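Local coordinates for protein L-ornithine 5-monooxygenase (Pseudomonas aeruginosa, PDB 3S5W) that hydroxylates the side-chain amine of L-ornithine with FAD, NADPH and O2, the first step in making hydroxamate siderophores such as pyoverdin, at residues A[146-154]-A[166-177]. Sequence-based numbering, arbitrary orientation.
Sequences YGEEVLRIE and RVISRNADGEEL. With FAD (flavin-adenine dinucleotide), chain C.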
loop_
_atom_site.group_PDB
_atom_site.type_symbol
_atom_site.label_atom_id
_atom_site.label_comp_id
_atom_site.label_asym_id
_atom_site.label_seq_id
_atom_site.Cartn_x
_atom_site.Cartn_y
_atom_site.Cartn_z
ATOM N N TYR A 146 -8.995 -10.767 13.196
ATOM C CA TYR A 146 -8.783 -11.186 11.800
ATOM C C TYR A 146 -9.973 -11.889 11.174
ATOM O O TYR A 146 -10.865 -12.366 11.892
ATOM C CB TYR A 146 -7.544 -12.052 11.677
ATOM C CG TYR A 146 -6.278 -11.297 12.028
ATOM C CD1 TYR A 146 -5.737 -10.340 11.135
ATOM C CD2 TYR A 146 -5.637 -11.511 13.250
ATOM C CE1 TYR A 146 -4.568 -9.631 11.460
ATOM C CE2 TYR A 146 -4.456 -10.807 13.587
ATOM C CZ TYR A 146 -3.937 -9.875 12.690
ATOM O OH TYR A 146 -2.791 -9.214 13.031
ATOM N N GLY A 147 -9.980 -11.944 9.842
ATOM C CA GLY A 147 -11.084 -12.499 9.061
ATOM C C GLY A 147 -12.399 -11.715 9.158
ATOM O O GLY A 147 -13.471 -12.306 9.052
ATOM N N GLU A 148 -12.322 -10.403 9.376
ATOM C CA GLU A 148 -13.500 -9.554 9.483
ATOM C C GLU A 148 -13.371 -8.380 8.532
ATOM O O GLU A 148 -12.476 -7.532 8.706
ATOM C CB GLU A 148 -13.650 -9.019 10.902
ATOM C CG GLU A 148 -14.011 -10.079 11.954
ATOM C CD GLU A 148 -14.732 -9.486 13.151
ATOM O OE1 GLU A 148 -15.462 -8.487 12.973
ATOM O OE2 GLU A 148 -14.566 -10.006 14.273
ATOM N N GLU A 149 -14.257 -8.342 7.540
ATOM C CA GLU A 149 -14.328 -7.231 6.597
ATOM C C GLU A 149 -15.368 -6.227 7.075
ATOM O O GLU A 149 -16.543 -6.602 7.257
ATOM C CB GLU A 149 -14.674 -7.744 5.198
ATOM C CG GLU A 149 -14.802 -6.633 4.152
ATOM C CD GLU A 149 -15.157 -7.125 2.767
ATOM O OE1 GLU A 149 -15.433 -8.328 2.585
ATOM O OE2 GLU A 149 -15.182 -6.288 1.844
ATOM N N VAL A 150 -14.943 -4.975 7.283
ATOM C CA VAL A 150 -15.869 -3.911 7.637
ATOM C C VAL A 150 -16.634 -3.527 6.369
ATOM O O VAL A 150 -16.030 -3.271 5.302
ATOM C CB VAL A 150 -15.188 -2.683 8.300
ATOM C CG1 VAL A 150 -16.172 -1.552 8.490
ATOM C CG2 VAL A 150 -14.608 -3.053 9.643
ATOM N N LEU A 151 -17.964 -3.549 6.463
ATOM C CA LEU A 151 -18.781 -3.229 5.288
ATOM C C LEU A 151 -19.246 -1.768 5.247
ATOM O O LEU A 151 -19.308 -1.162 4.185
ATOM C CB LEU A 151 -19.989 -4.183 5.191
ATOM C CG LEU A 151 -19.738 -5.700 5.253
ATOM C CD1 LEU A 151 -21.055 -6.479 5.393
ATOM C CD2 LEU A 151 -18.982 -6.200 4.032
ATOM N N ARG A 152 -19.597 -1.212 6.399
ATOM C CA ARG A 152 -20.101 0.170 6.477
ATOM C C ARG A 152 -20.106 0.684 7.907
ATOM O O ARG A 152 -20.109 -0.089 8.860
ATOM C CB ARG A 152 -21.523 0.298 5.881
ATOM C CG ARG A 152 -22.593 -0.439 6.662
ATOM C CD ARG A 152 -23.999 -0.351 5.991
ATOM N NE ARG A 152 -24.897 -1.324 6.622
ATOM C CZ ARG A 152 -24.982 -2.602 6.272
ATOM N NH1 ARG A 152 -24.255 -3.072 5.271
ATOM N NH2 ARG A 152 -25.804 -3.408 6.919
ATOM N N ILE A 153 -20.134 2.002 8.038
ATOM C CA ILE A 153 -20.166 2.661 9.324
ATOM C C ILE A 153 -21.427 3.493 9.328
ATOM O O ILE A 153 -21.653 4.247 8.384
ATOM C CB ILE A 153 -18.955 3.601 9.513
ATOM C CG1 ILE A 153 -17.647 2.873 9.161
ATOM C CG2 ILE A 153 -18.925 4.177 10.940
ATOM C CD1 ILE A 153 -17.340 1.671 10.038
ATOM N N GLU A 154 -22.233 3.336 10.379
ATOM C CA GLU A 154 -23.496 4.068 10.538
ATOM C C GLU A 154 -23.506 4.941 11.802
ATOM O O GLU A 154 -22.931 4.568 12.825
ATOM C CB GLU A 154 -24.671 3.101 10.602
ATOM C CG GLU A 154 -25.006 2.423 9.282
ATOM C CD GLU A 154 -25.918 1.224 9.481
ATOM O OE1 GLU A 154 -26.383 1.004 10.626
ATOM O OE2 GLU A 154 -26.161 0.494 8.493
ATOM N N ARG A 166 -21.840 2.839 14.592
ATOM C CA ARG A 166 -22.099 1.418 14.447
ATOM C C ARG A 166 -21.163 0.909 13.364
ATOM O O ARG A 166 -21.191 1.420 12.241
ATOM C CB ARG A 166 -23.554 1.166 14.007
ATOM C CG ARG A 166 -24.597 1.406 15.083
ATOM C CD ARG A 166 -26.023 1.648 14.470
ATOM N NE ARG A 166 -26.399 0.621 13.493
ATOM C CZ ARG A 166 -26.906 -0.571 13.801
ATOM N NH1 ARG A 166 -27.121 -0.893 15.067
ATOM N NH2 ARG A 166 -27.205 -1.446 12.843
ATOM N N VAL A 167 -20.334 -0.075 13.702
ATOM C CA VAL A 167 -19.425 -0.666 12.733
ATOM C C VAL A 167 -19.974 -2.030 12.346
ATOM O O VAL A 167 -20.100 -2.911 13.198
ATOM C CB VAL A 167 -17.967 -0.782 13.310
ATOM C CG1 VAL A 167 -17.011 -1.403 12.271
ATOM C CG2 VAL A 167 -17.457 0.580 13.822
ATOM N N ILE A 168 -20.297 -2.199 11.068
ATOM C CA ILE A 168 -20.881 -3.425 10.565
ATOM C C ILE A 168 -19.812 -4.232 9.822
ATOM O O ILE A 168 -19.246 -3.760 8.845
ATOM C CB ILE A 168 -22.084 -3.147 9.576
ATOM C CG1 ILE A 168 -23.299 -2.515 10.281
ATOM C CG2 ILE A 168 -22.558 -4.457 8.960
ATOM C CD1 ILE A 168 -23.149 -1.124 10.763
ATOM N N SER A 169 -19.560 -5.446 10.274
ATOM C CA SER A 169 -18.583 -6.302 9.624
ATOM C C SER A 169 -19.152 -7.693 9.315
ATOM O O SER A 169 -20.213 -8.085 9.846
ATOM C CB SER A 169 -17.293 -6.388 10.468
ATOM O OG SER A 169 -17.502 -7.030 11.719
ATOM N N ARG A 170 -18.453 -8.425 8.454
ATOM C CA ARG A 170 -18.826 -9.768 8.077
ATOM C C ARG A 170 -17.597 -10.642 8.338
ATOM O O ARG A 170 -16.476 -10.247 7.988
ATOM C CB ARG A 170 -19.229 -9.808 6.594
ATOM C CG ARG A 170 -19.617 -11.220 6.082
ATOM C CD ARG A 170 -20.199 -11.237 4.654
ATOM N NE ARG A 170 -19.242 -10.806 3.633
ATOM C CZ ARG A 170 -19.435 -9.786 2.793
ATOM N NH1 ARG A 170 -20.565 -9.076 2.827
ATOM N NH2 ARG A 170 -18.500 -9.476 1.903
ATOM N N ASN A 171 -17.771 -11.786 8.992
ATOM C CA ASN A 171 -16.641 -12.707 9.148
ATOM C C ASN A 171 -16.523 -13.681 7.965
ATOM O O ASN A 171 -17.311 -13.615 7.007
ATOM C CB ASN A 171 -16.590 -13.391 10.536
ATOM C CG ASN A 171 -17.722 -14.404 10.757
ATOM O OD1 ASN A 171 -18.319 -14.925 9.805
ATOM N ND2 ASN A 171 -18.029 -14.661 12.018
ATOM N N ALA A 172 -15.521 -14.553 8.023
ATOM C CA ALA A 172 -15.196 -15.411 6.877
ATOM C C ALA A 172 -16.301 -16.464 6.648
ATOM O O ALA A 172 -16.603 -16.824 5.502
ATOM C CB ALA A 172 -13.801 -16.048 7.055
ATOM N N ASP A 173 -16.951 -16.894 7.736
ATOM C CA ASP A 173 -18.140 -17.765 7.646
ATOM C C ASP A 173 -19.404 -17.066 7.098
ATOM O O ASP A 173 -20.409 -17.731 6.861
ATOM C CB ASP A 173 -18.447 -18.433 9.001
ATOM C CG ASP A 173 -17.260 -19.246 9.555
ATOM O OD1 ASP A 173 -16.502 -19.854 8.752
ATOM O OD2 ASP A 173 -17.075 -19.267 10.799
ATOM N N GLY A 174 -19.352 -15.741 6.911
ATOM C CA GLY A 174 -20.474 -14.967 6.362
ATOM C C GLY A 174 -21.444 -14.385 7.392
ATOM O O GLY A 174 -22.501 -13.887 7.027
ATOM N N GLU A 175 -21.095 -14.468 8.676
ATOM C CA GLU A 175 -21.876 -13.899 9.757
ATOM C C GLU A 175 -21.648 -12.414 9.856
ATOM O O GLU A 175 -20.511 -11.952 9.738
ATOM C CB GLU A 175 -21.412 -14.472 11.088
ATOM C CG GLU A 175 -22.193 -15.606 11.625
ATOM C CD GLU A 175 -21.770 -15.898 13.052
ATOM O OE1 GLU A 175 -20.541 -16.082 13.278
ATOM O OE2 GLU A 175 -22.651 -15.910 13.941
ATOM N N GLU A 176 -22.715 -11.673 10.116
ATOM C CA GLU A 176 -22.615 -10.238 10.319
ATOM C C GLU A 176 -22.343 -9.931 11.784
ATOM O O GLU A 176 -22.884 -10.591 12.678
ATOM C CB GLU A 176 -23.896 -9.546 9.856
ATOM C CG GLU A 176 -23.879 -8.026 9.919
ATOM C CD GLU A 176 -24.902 -7.391 8.966
ATOM O OE1 GLU A 176 -25.814 -6.681 9.451
ATOM O OE2 GLU A 176 -24.791 -7.611 7.742
ATOM N N LEU A 177 -21.501 -8.932 12.026
ATOM C CA LEU A 177 -21.224 -8.447 13.365
ATOM C C LEU A 177 -21.478 -6.948 13.422
ATOM O O LEU A 177 -21.178 -6.220 12.472
ATOM C CB LEU A 177 -19.781 -8.775 13.768
ATOM C CG LEU A 177 -19.428 -10.212 14.205
ATOM C CD1 LEU A 177 -19.014 -11.093 13.031
ATOM C CD2 LEU A 177 -18.280 -10.174 15.188
HETATM P PA FAD C . -2.107 -1.682 4.189
HETATM O O1A FAD C . -2.552 -1.739 2.776
HETATM O O2A FAD C . -0.723 -2.291 4.469
HETATM O O5B FAD C . -3.182 -2.451 5.135
HETATM C C5B FAD C . -4.559 -2.234 4.931
HETATM C C4B FAD C . -5.238 -3.386 5.651
HETATM O O4B FAD C . -6.619 -3.155 5.599
HETATM C C3B FAD C . -4.988 -4.702 4.922
HETATM O O3B FAD C . -4.377 -5.628 5.797
HETATM C C2B FAD C . -6.381 -5.164 4.473
HETATM O O2B FAD C . -6.585 -6.556 4.685
HETATM C C1B FAD C . -7.277 -4.397 5.399
HETATM N N9A FAD C . -8.585 -4.036 4.862
HETATM C C8A FAD C . -8.877 -3.385 3.668
HETATM N N7A FAD C . -10.229 -3.188 3.628
HETATM C C5A FAD C . -10.764 -3.678 4.778
HETATM C C6A FAD C . -12.074 -3.737 5.252
HETATM N N6A FAD C . -13.050 -3.037 4.650
HETATM N N1A FAD C . -12.300 -4.328 6.493
HETATM C C2A FAD C . -11.278 -4.837 7.269
HETATM N N3A FAD C . -9.970 -4.778 6.800
HETATM C C4A FAD C . -9.733 -4.207 5.571
HETATM N N1 FAD C . 6.000 1.378 1.585
HETATM C C2 FAD C . 7.296 1.603 2.033
HETATM O O2 FAD C . 7.534 2.535 2.784
HETATM N N3 FAD C . 8.331 0.783 1.636
HETATM C C4 FAD C . 8.114 -0.286 0.802
HETATM O O4 FAD C . 9.070 -1.025 0.508
HETATM C C4X FAD C . 6.807 -0.514 0.330
HETATM N N5 FAD C . 6.557 -1.574 -0.530
HETATM C C5X FAD C . 5.273 -1.789 -1.003
HETATM C C6 FAD C . 5.035 -2.864 -1.873
HETATM C C7 FAD C . 3.760 -3.106 -2.365
HETATM C C7M FAD C . 3.582 -4.273 -3.303
HETATM C C8 FAD C . 2.722 -2.253 -2.008
HETATM C C8M FAD C . 1.317 -2.455 -2.499
HETATM C C9 FAD C . 2.945 -1.185 -1.146
HETATM C C9A FAD C . 4.220 -0.947 -0.615
HETATM N N10 FAD C . 4.467 0.124 0.252
HETATM C C10 FAD C . 5.763 0.344 0.704
HETATM C "C1'" FAD C . 3.397 1.093 0.654
HETATM C "C2'" FAD C . 2.365 0.526 1.650
HETATM O "O2'" FAD C . 1.184 1.293 1.389
HETATM C "C3'" FAD C . 2.843 0.760 3.075
HETATM O "O3'" FAD C . 4.125 0.147 3.320
HETATM C "C4'" FAD C . 1.857 0.171 4.115
HETATM O "O4'" FAD C . 1.535 -1.166 3.751
HETATM C "C5'" FAD C . 0.587 1.028 4.360
HETATM O "O5'" FAD C . -0.005 0.560 5.557
HETATM P P FAD C . -1.595 0.639 5.846
HETATM O O1P FAD C . -1.799 -0.113 7.138
HETATM O O2P FAD C . -1.975 2.094 5.804
HETATM O O3P FAD C . -2.237 -0.149 4.617
#
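The guanidinium of R152 carries I168 CG2 over one face, offset toward the rim, and the E154 carboxylate at its edge, where R152 NE donates to E154 OE2 (2.9 Å). E154 OE1 lies at the edge of the R166 guanidinium and takes a nearly straight bond from R166 NE (2.9 Å); the two planes are almost coplanar, 16° apart. E154 thus bridges two arginines, which should stabilise its negative charge. L151 CD2 rests on one face of the R170 guanidinium, 3.5 Å from R170 NH1, while E149 OE1 makes a longer salt bridge to NH2 with the planes steeply turned. On the face that carries V150, I153 and V167, V167 CG1 touches both V150 CG1 and I153 CD1. There S169 OG, placed between backbone N and carbonyl carbon (chi1 65°), donates to E148 OE1 (2.8 Å), which also has a salt bridge to R179. L151 and R152 both face I168, whose O accepts from L151 N and whose N donates to R152 O. V150 N donates to FAD N1A (2.8 Å), and V150 O accepts from FAD N6A (3.1 Å), so the backbone reads the adenine edge. This is an antiparallel beta hairpin with a classic bulge, whose first strand supplies part of the FAD adenine site.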